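PDB 6FMB: secreted effector CSEP0064 from Blumeria graminis f. sp. hordei, which binds host RNA as a non-catalytic RNase homologue and protects host ribosomal RNA from degradation induced by ribosome-inactivating proteins, increasing plant susceptibility to infection. Local coordinates for residues V21-A24 and F25-K29. Residues are numbered along the deposited sequence; the frame is centred on the assembly and turned at random. Where two conformers were deposited one is given.
Sequences VVLA and FNYRK
The L23 and Y27 side chains run alongside each other in a common direction where the chain leaves helix 14-24. From Y27 CB, chi1 of -59° sets CG anti to the carbonyl carbon and turns the ring back along L23. Y27 CD2 meets the backbone O of L23 at 3.2 Å, and Y27 CE2 is 3.6 Å from that same L23 O. Y27 CE2 also reaches CB of L23 at 4.3 Å. At the tip, Y27 OH lies 4.0 Å from L23 CD2, so the leucine branch accompanies the tyrosine to its end. N26 OD1 hangs 3.4 Å over one face of the Y27 ring, nearer its rim than its centre. Y27 also stacks with F32 and touches P36.

The carbonyl O of L23 serves the backbone as well: N26 N donates to it at 3.0 Å with an N-H...O angle of 159°. The donor stands 63° out of the carbonyl plane, so the bond is fairly straight at the hydrogen yet does not use a lone-pair direction.

F25 turns to a different part of the fold. Its ring presents its edge, in plane, to V21 O, with F25 CD1 4.0 Å from that oxygen, while the side chain packs against T74 and R52. NH1 of R52 is hydrogen-bonded to both A24 O and Y27 O, tying the turn and the residue after it to strand 51-56.

The i to i+3 bond, the 5.0 Å between CA of L23 and CA of N26, and the backbone angles of A24 and F25 define a type I beta-turn, here carrying the chain from the helix of this RNase-like fold into the loop before strand 37-39.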
loop_
_atom_site.group_PDB
_atom_site.type_symbol
_atom_site.label_atom_id
_atom_site.label_comp_id
_atom_site.label_asym_id
_atom_site.label_seq_id
_atom_site.Cartn_x
_atom_site.Cartn_y
_atom_site.Cartn_z
ATOM N N VAL A 21 5.833 1.241 2.213
ATOM C CA VAL A 21 6.350 2.246 1.273
ATOM C C VAL A 21 7.794 1.899 0.869
ATOM O O VAL A 21 8.146 1.956 -0.303
ATOM C CB VAL A 21 6.260 3.676 1.876
ATOM C CG1 VAL A 21 7.054 4.668 1.052
ATOM C CG2 VAL A 21 4.805 4.127 2.006
ATOM N N VAL A 22 8.632 1.593 1.856
ATOM C CA VAL A 22 10.035 1.301 1.552
ATOM C C VAL A 22 10.206 -0.103 0.938
ATOM O O VAL A 22 11.044 -0.289 0.059
ATOM C CB VAL A 22 10.977 1.560 2.756
ATOM C CG1 VAL A 22 11.031 3.060 3.080
ATOM C CG2 VAL A 22 10.602 0.741 3.996
ATOM N N LEU A 23 9.389 -1.078 1.346
ATOM C CA LEU A 23 9.454 -2.399 0.707
ATOM C C LEU A 23 9.005 -2.329 -0.757
ATOM O O LEU A 23 9.599 -2.969 -1.609
ATOM C CB LEU A 23 8.654 -3.436 1.478
ATOM C CG LEU A 23 9.232 -3.807 2.855
ATOM C CD1 LEU A 23 8.274 -4.758 3.572
ATOM C CD2 LEU A 23 10.630 -4.410 2.764
ATOM N N ALA A 24 7.993 -1.525 -1.068
ATOM C CA ALA A 24 7.459 -1.448 -2.443
ATOM C C ALA A 24 8.552 -1.118 -3.444
ATOM O O ALA A 24 8.567 -1.659 -4.543
ATOM C CB ALA A 24 6.343 -0.409 -2.532
ATOM N N PHE A 25 9.428 -0.187 -3.071
ATOM C CA PHE A 25 10.524 0.269 -3.955
ATOM C C PHE A 25 11.833 -0.517 -3.804
ATOM O O PHE A 25 12.823 -0.192 -4.442
ATOM C CB PHE A 25 10.699 1.808 -3.875
ATOM C CG PHE A 25 9.655 2.545 -4.683
ATOM C CD1 PHE A 25 8.390 2.823 -4.162
ATOM C CD2 PHE A 25 9.907 2.899 -5.989
ATOM C CE1 PHE A 25 7.401 3.414 -4.939
ATOM C CE2 PHE A 25 8.930 3.526 -6.758
ATOM C CZ PHE A 25 7.675 3.772 -6.236
ATOM N N ASN A 26 11.799 -1.600 -3.025
ATOM C CA ASN A 26 12.985 -2.446 -2.818
ATOM C C ASN A 26 13.120 -3.564 -3.837
ATOM O O ASN A 26 14.211 -4.094 -3.989
ATOM C CB ASN A 26 12.923 -3.067 -1.406
ATOM C CG ASN A 26 14.189 -3.800 -1.026
ATOM O OD1 ASN A 26 14.220 -5.048 -0.896
ATOM N ND2 ASN A 26 15.232 -3.064 -0.848
ATOM N N TYR A 27 12.023 -3.971 -4.479
ATOM C CA TYR A 27 11.991 -5.208 -5.284
ATOM C C TYR A 27 11.686 -4.899 -6.749
ATOM O O TYR A 27 10.947 -3.972 -7.052
ATOM C CB TYR A 27 10.902 -6.160 -4.772
ATOM C CG TYR A 27 11.086 -6.561 -3.324
ATOM C CD1 TYR A 27 12.096 -7.455 -2.939
ATOM C CD2 TYR A 27 10.247 -6.063 -2.325
ATOM C CE1 TYR A 27 12.265 -7.818 -1.616
ATOM C CE2 TYR A 27 10.422 -6.422 -0.985
ATOM C CZ TYR A 27 11.438 -7.289 -0.640
ATOM O OH TYR A 27 11.585 -7.647 0.679
ATOM N N ARG A 28 12.329 -5.662 -7.614
ATOM C CA ARG A 28 11.924 -5.634 -9.072
ATOM C C ARG A 28 10.312 -5.984 -9.209
ATOM O O ARG A 28 9.717 -6.758 -8.429
ATOM C CB ARG A 28 12.690 -6.718 -9.879
ATOM C CG ARG A 28 14.232 -6.736 -9.860
ATOM C CD ARG A 28 14.890 -8.141 -10.189
ATOM N NE ARG A 28 15.636 -7.977 -11.433
ATOM C CZ ARG A 28 16.561 -8.705 -12.038
ATOM N NH1 ARG A 28 16.920 -8.149 -13.159
ATOM N NH2 ARG A 28 16.971 -9.929 -11.762
ATOM N N LYS A 29 9.754 -5.429 -10.266
ATOM C CA LYS A 29 8.327 -5.636 -10.542
ATOM C C LYS A 29 7.879 -7.096 -10.391
ATOM O O LYS A 29 8.452 -8.007 -11.007
ATOM C CB LYS A 29 8.005 -5.167 -11.971
ATOM C CG LYS A 29 6.564 -5.424 -12.370
ATOM C CD LYS A 29 6.246 -4.979 -13.786
ATOM C CE LYS A 29 4.840 -5.411 -14.137
ATOM N NZ LYS A 29 4.295 -4.996 -15.455
#